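Local coordinates for protein putative rRNA methylase (PDB 3EEY) that binds S-adenosylmethionine and is probably a methyltransferase, perhaps one that modifies ribosomal RNA, at residues I135-Y141 with P179-I185; L122-M126 with F156-V160. One frame throughout, in Å; residues are numbered along the deposited sequence.

Contact 1: I135-Y141 with P179-I185; sequences ITVVIYY and PPILVCI
Tyr-141 and Pro-179 meet where strand 135-139 ends and the antiparallel strand 181-185 begins, and the tyrosine shows how a side chain can add a hydrogen bond between the chains beyond the last bridge, Ile-139 with Ile-181. Its CB stands beside the strand pair, but with chi1 at 60° CG sits between the backbone N and the carbonyl carbon, which turns the ring back toward Pro-179 and Ile-181. Pro-179 O sits at the ring edge, 3.1 Å from CE1 of Tyr-141, while CD1 of Ile-181 approaches obliquely, 3.9 Å from CE1 of Tyr-141. At the tip, OH of Tyr-141 donates a hydrogen bond of 3.0 Å to Pro-179 O, tilted 26° from the carbonyl plane. Tyr-140, the residue before it, has CB of Pro-180 over one face of its ring in a CH-pi contact, 4.3 Å from the centroid.

Along the strands, Ile-135, Val-137 and Ile-139 form hydrogen-bonded pairs with Ile-185, Val-183 and Ile-181, such as Ile-139 N to Ile-181 O at 2.7 Å. These six side chains share one face. Thr-136, Val-138, Leu-182 and Cys-184 occupy the opposite face, where all but Val-138 touch helix 8-19. The chemistry implies a buried, largely apolar ladder in which alternate residues pair across the contact while Thr-136, Val-138 and Leu-182 bond to the flanking strands; the Tyr-140 side chain lies about 5 Å from the bound S-adenosylmethionine.

Contact 2: L122-M126 with F156-V160; sequences LSKAM and FLKGV
The phenyl ring of Phe-156 is the single flat side chain here, and three residues of helix 115-128 reach it obliquely, neither squarely over a face nor in line with an edge. Met-126 brings CE to 3.7 Å from CE2 of Phe-156, Leu-122 offers its CB to the same ring carbon at 4.1 Å, and Ser-123 has OG 3.8 Å from CZ. The ring comes from the end of helix 148-157: with CG anti to the backbone N (chi1 166°), it extends toward helix 115-128, and it meets the methionine from the opposite direction. Ser-123 OG makes no polar bond across this contact; its hydrogen bond is to Ile-119 O, one turn back in its own helix.

The methionine is the hub. Its chain is extended through chi2 and then bends at chi3 (-80°), carrying CE of Met-126 into a spot bordered by the phenyl ring, by CD2 of Leu-157 at 4.2 Å and by CG2 of Val-160 at 4.0 Å. Nearer the sheet, CD1 of Leu-122 stands 4.4 Å from CD2 of Leu-157, a looser touch.

A type I turn from Leu-157 to Val-160 brings the valine round to face the methionine beside Leu-157. With no hydrogen bond between the segments, the union rests on apolar packing over strands 133-139, 181-187 and 165-172. Two neighbouring helices packed on one face of a central sheet are typical of the Rossmann-like fold of S-adenosylmethionine-dependent methyltransferases.

In the fold
From the N terminus, the chain first passes through the part that holds the S-adenosylmethionine-binding residues, then enters helix 115-128, which carries 122-126. Strand 133-139 follows, then helix 148-157; there 156-160 returns to the earlier helix and contact 2 closes a loop that contains the strand. Strand 165-172 next forms the sheet edge within this chain, and 181-187 inserts between it and 133-139, closing contact 1. The segments alternate, so the contacts cross rather than nest. They also touch: Ile-135 and Val-137 pack against Met-126 and Leu-122, and Val-183 and Ile-185 against Leu-157, tying the helix pair to the antiparallel end of the seven-stranded sheet.

Contact 1: I135-Y141 with P179-I185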
# COMPACT_ATOMS: atom_id res chain seq x y z
N ILE A 135 -8.34 -4.82 9.62
CA ILE A 135 -7.26 -5.24 10.51
C ILE A 135 -5.98 -4.74 9.87
O ILE A 135 -5.77 -4.94 8.68
CB ILE A 135 -7.19 -6.78 10.65
CG1 ILE A 135 -8.46 -7.32 11.30
CG2 ILE A 135 -5.95 -7.21 11.48
CD1 ILE A 135 -8.80 -8.75 10.93
N THR A 136 -5.13 -4.07 10.66
CA THR A 136 -3.78 -3.76 10.21
C THR A 136 -2.77 -4.61 10.99
O THR A 136 -2.92 -4.81 12.19
CB THR A 136 -3.44 -2.26 10.35
OG1 THR A 136 -3.48 -1.89 11.73
CG2 THR A 136 -4.43 -1.41 9.57
N VAL A 137 -1.78 -5.13 10.29
CA VAL A 137 -0.72 -5.96 10.88
C VAL A 137 0.63 -5.38 10.46
O VAL A 137 1.02 -5.46 9.29
CB VAL A 137 -0.83 -7.45 10.43
CG1 VAL A 137 0.09 -8.34 11.25
CG2 VAL A 137 -2.26 -7.95 10.52
N VAL A 138 1.34 -4.77 11.41
CA VAL A 138 2.72 -4.35 11.16
C VAL A 138 3.62 -5.52 11.58
O VAL A 138 3.64 -5.91 12.74
CB VAL A 138 3.09 -3.03 11.89
CG1 VAL A 138 4.50 -2.60 11.53
CG2 VAL A 138 2.12 -1.92 11.51
N ILE A 139 4.34 -6.09 10.62
CA ILE A 139 5.17 -7.26 10.88
C ILE A 139 6.63 -6.84 10.96
O ILE A 139 7.21 -6.35 9.99
CB ILE A 139 5.01 -8.34 9.77
CG1 ILE A 139 3.56 -8.80 9.65
CG2 ILE A 139 5.93 -9.54 10.06
CD1 ILE A 139 3.25 -9.65 8.42
N TYR A 140 7.22 -7.02 12.14
CA TYR A 140 8.66 -6.85 12.33
C TYR A 140 9.32 -8.20 12.31
O TYR A 140 8.75 -9.18 12.80
CB TYR A 140 8.97 -6.18 13.65
CG TYR A 140 8.45 -4.78 13.80
CD1 TYR A 140 9.28 -3.68 13.61
CD2 TYR A 140 7.12 -4.55 14.15
CE1 TYR A 140 8.80 -2.38 13.76
CE2 TYR A 140 6.63 -3.26 14.30
CZ TYR A 140 7.47 -2.18 14.10
OH TYR A 140 6.98 -0.90 14.25
N TYR A 141 10.53 -8.24 11.78
CA TYR A 141 11.24 -9.49 11.56
C TYR A 141 12.73 -9.19 11.52
O TYR A 141 13.13 -8.04 11.65
CB TYR A 141 10.75 -10.18 10.27
CG TYR A 141 10.91 -9.38 8.99
CD1 TYR A 141 10.20 -8.21 8.78
CD2 TYR A 141 11.76 -9.83 7.98
CE1 TYR A 141 10.34 -7.48 7.62
CE2 TYR A 141 11.91 -9.10 6.80
CZ TYR A 141 11.19 -7.93 6.63
OH TYR A 141 11.31 -7.19 5.46
N PRO A 179 12.96 -3.98 6.59
CA PRO A 179 11.98 -2.93 6.85
C PRO A 179 10.63 -3.58 7.19
O PRO A 179 10.25 -4.57 6.56
CB PRO A 179 11.92 -2.17 5.51
CG PRO A 179 12.38 -3.15 4.50
CD PRO A 179 13.40 -3.99 5.18
N PRO A 180 9.96 -3.08 8.23
CA PRO A 180 8.66 -3.63 8.64
C PRO A 180 7.62 -3.66 7.52
O PRO A 180 7.55 -2.76 6.69
CB PRO A 180 8.21 -2.69 9.78
CG PRO A 180 9.49 -2.13 10.31
CD PRO A 180 10.39 -1.98 9.12
N ILE A 181 6.84 -4.73 7.51
CA ILE A 181 5.84 -5.00 6.47
C ILE A 181 4.44 -4.67 6.99
O ILE A 181 4.11 -5.02 8.10
CB ILE A 181 5.93 -6.47 6.05
CG1 ILE A 181 7.19 -6.69 5.21
CG2 ILE A 181 4.70 -6.93 5.28
CD1 ILE A 181 7.54 -8.15 5.02
N LEU A 182 3.62 -4.00 6.17
CA LEU A 182 2.22 -3.74 6.51
C LEU A 182 1.24 -4.65 5.76
O LEU A 182 1.22 -4.68 4.54
CB LEU A 182 1.84 -2.29 6.23
CG LEU A 182 0.37 -1.91 6.49
CD1 LEU A 182 -0.01 -2.02 7.97
CD2 LEU A 182 0.08 -0.53 5.96
N VAL A 183 0.41 -5.38 6.51
CA VAL A 183 -0.70 -6.12 5.92
C VAL A 183 -2.01 -5.47 6.34
O VAL A 183 -2.22 -5.17 7.51
CB VAL A 183 -0.65 -7.63 6.28
CG1 VAL A 183 -1.77 -8.37 5.60
CG2 VAL A 183 0.67 -8.25 5.85
N CYS A 184 -2.87 -5.20 5.37
CA CYS A 184 -4.20 -4.66 5.62
C CYS A 184 -5.24 -5.68 5.22
O CYS A 184 -5.26 -6.13 4.08
CB CYS A 184 -4.42 -3.38 4.83
SG CYS A 184 -3.48 -1.99 5.41
N ILE A 185 -6.08 -6.08 6.17
CA ILE A 185 -7.17 -7.01 5.92
C ILE A 185 -8.49 -6.26 6.06
O ILE A 185 -8.77 -5.71 7.11
CB ILE A 185 -7.16 -8.19 6.92
CG1 ILE A 185 -5.77 -8.83 6.98
CG2 ILE A 185 -8.24 -9.20 6.57
CD1 ILE A 185 -5.50 -9.58 8.25

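Contact 2: L122-M126 with F156-V160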
# COMPACT_ATOMS: atom_id res chain seq x y z
N LEU A 122 -5.75 -13.62 14.60
CA LEU A 122 -6.18 -13.12 13.30
C LEU A 122 -7.50 -13.73 12.84
O LEU A 122 -8.33 -13.03 12.29
CB LEU A 122 -5.10 -13.31 12.24
CG LEU A 122 -3.89 -12.37 12.29
CD1 LEU A 122 -2.76 -12.92 11.44
CD2 LEU A 122 -4.27 -10.96 11.87
N SER A 123 -7.68 -15.03 13.06
CA SER A 123 -8.96 -15.70 12.78
C SER A 123 -10.10 -15.13 13.62
O SER A 123 -11.19 -14.89 13.11
CB SER A 123 -8.88 -17.21 13.03
OG SER A 123 -7.63 -17.72 12.63
N LYS A 124 -9.81 -14.92 14.91
CA LYS A 124 -10.79 -14.38 15.86
C LYS A 124 -11.16 -12.95 15.49
O LYS A 124 -12.34 -12.59 15.50
CB LYS A 124 -10.25 -14.43 17.30
CG LYS A 124 -9.97 -15.82 17.89
CD LYS A 124 -11.09 -16.82 17.60
CE LYS A 124 -11.05 -18.07 18.48
NZ LYS A 124 -9.73 -18.35 19.11
N ALA A 125 -10.15 -12.15 15.15
CA ALA A 125 -10.35 -10.77 14.72
C ALA A 125 -11.15 -10.70 13.43
O ALA A 125 -12.02 -9.85 13.29
CB ALA A 125 -9.03 -10.06 14.57
N MET A 126 -10.85 -11.60 12.48
CA MET A 126 -11.58 -11.67 11.21
C MET A 126 -13.06 -12.03 11.41
O MET A 126 -13.92 -11.50 10.71
CB MET A 126 -10.90 -12.61 10.20
CG MET A 126 -9.78 -11.96 9.37
SD MET A 126 -9.00 -12.95 8.06
CE MET A 126 -7.88 -13.94 9.03
N PHE A 156 -0.40 -18.07 5.96
CA PHE A 156 -1.79 -18.15 6.40
C PHE A 156 -2.69 -17.15 5.68
O PHE A 156 -3.78 -17.50 5.23
CB PHE A 156 -1.90 -17.96 7.93
CG PHE A 156 -3.32 -17.71 8.40
CD1 PHE A 156 -4.27 -18.73 8.39
CD2 PHE A 156 -3.70 -16.44 8.86
CE1 PHE A 156 -5.57 -18.51 8.82
CE2 PHE A 156 -5.00 -16.20 9.28
CZ PHE A 156 -5.95 -17.23 9.27
N LEU A 157 -2.24 -15.90 5.60
CA LEU A 157 -3.04 -14.81 5.02
C LEU A 157 -3.22 -14.87 3.50
O LEU A 157 -4.21 -14.34 2.99
CB LEU A 157 -2.50 -13.46 5.44
CG LEU A 157 -2.70 -13.10 6.91
CD1 LEU A 157 -1.98 -11.81 7.22
CD2 LEU A 157 -4.18 -12.99 7.27
N LYS A 158 -2.30 -15.54 2.81
CA LYS A 158 -2.45 -15.83 1.38
C LYS A 158 -3.65 -16.73 1.09
O LYS A 158 -4.19 -16.69 -0.02
CB LYS A 158 -1.19 -16.50 0.83
CG LYS A 158 -0.04 -15.56 0.50
CD LYS A 158 1.28 -16.32 0.34
CE LYS A 158 2.49 -15.38 0.30
NZ LYS A 158 2.65 -14.73 -1.03
N GLY A 159 -4.06 -17.52 2.09
CA GLY A 159 -5.16 -18.47 1.96
C GLY A 159 -6.55 -17.96 2.28
O GLY A 159 -7.53 -18.66 2.07
N VAL A 160 -6.64 -16.73 2.78
CA VAL A 160 -7.90 -16.10 3.15
C VAL A 160 -8.80 -15.87 1.93
O VAL A 160 -8.33 -15.37 0.90
CB VAL A 160 -7.63 -14.79 3.95
CG1 VAL A 160 -8.91 -13.99 4.18
CG2 VAL A 160 -6.99 -15.10 5.30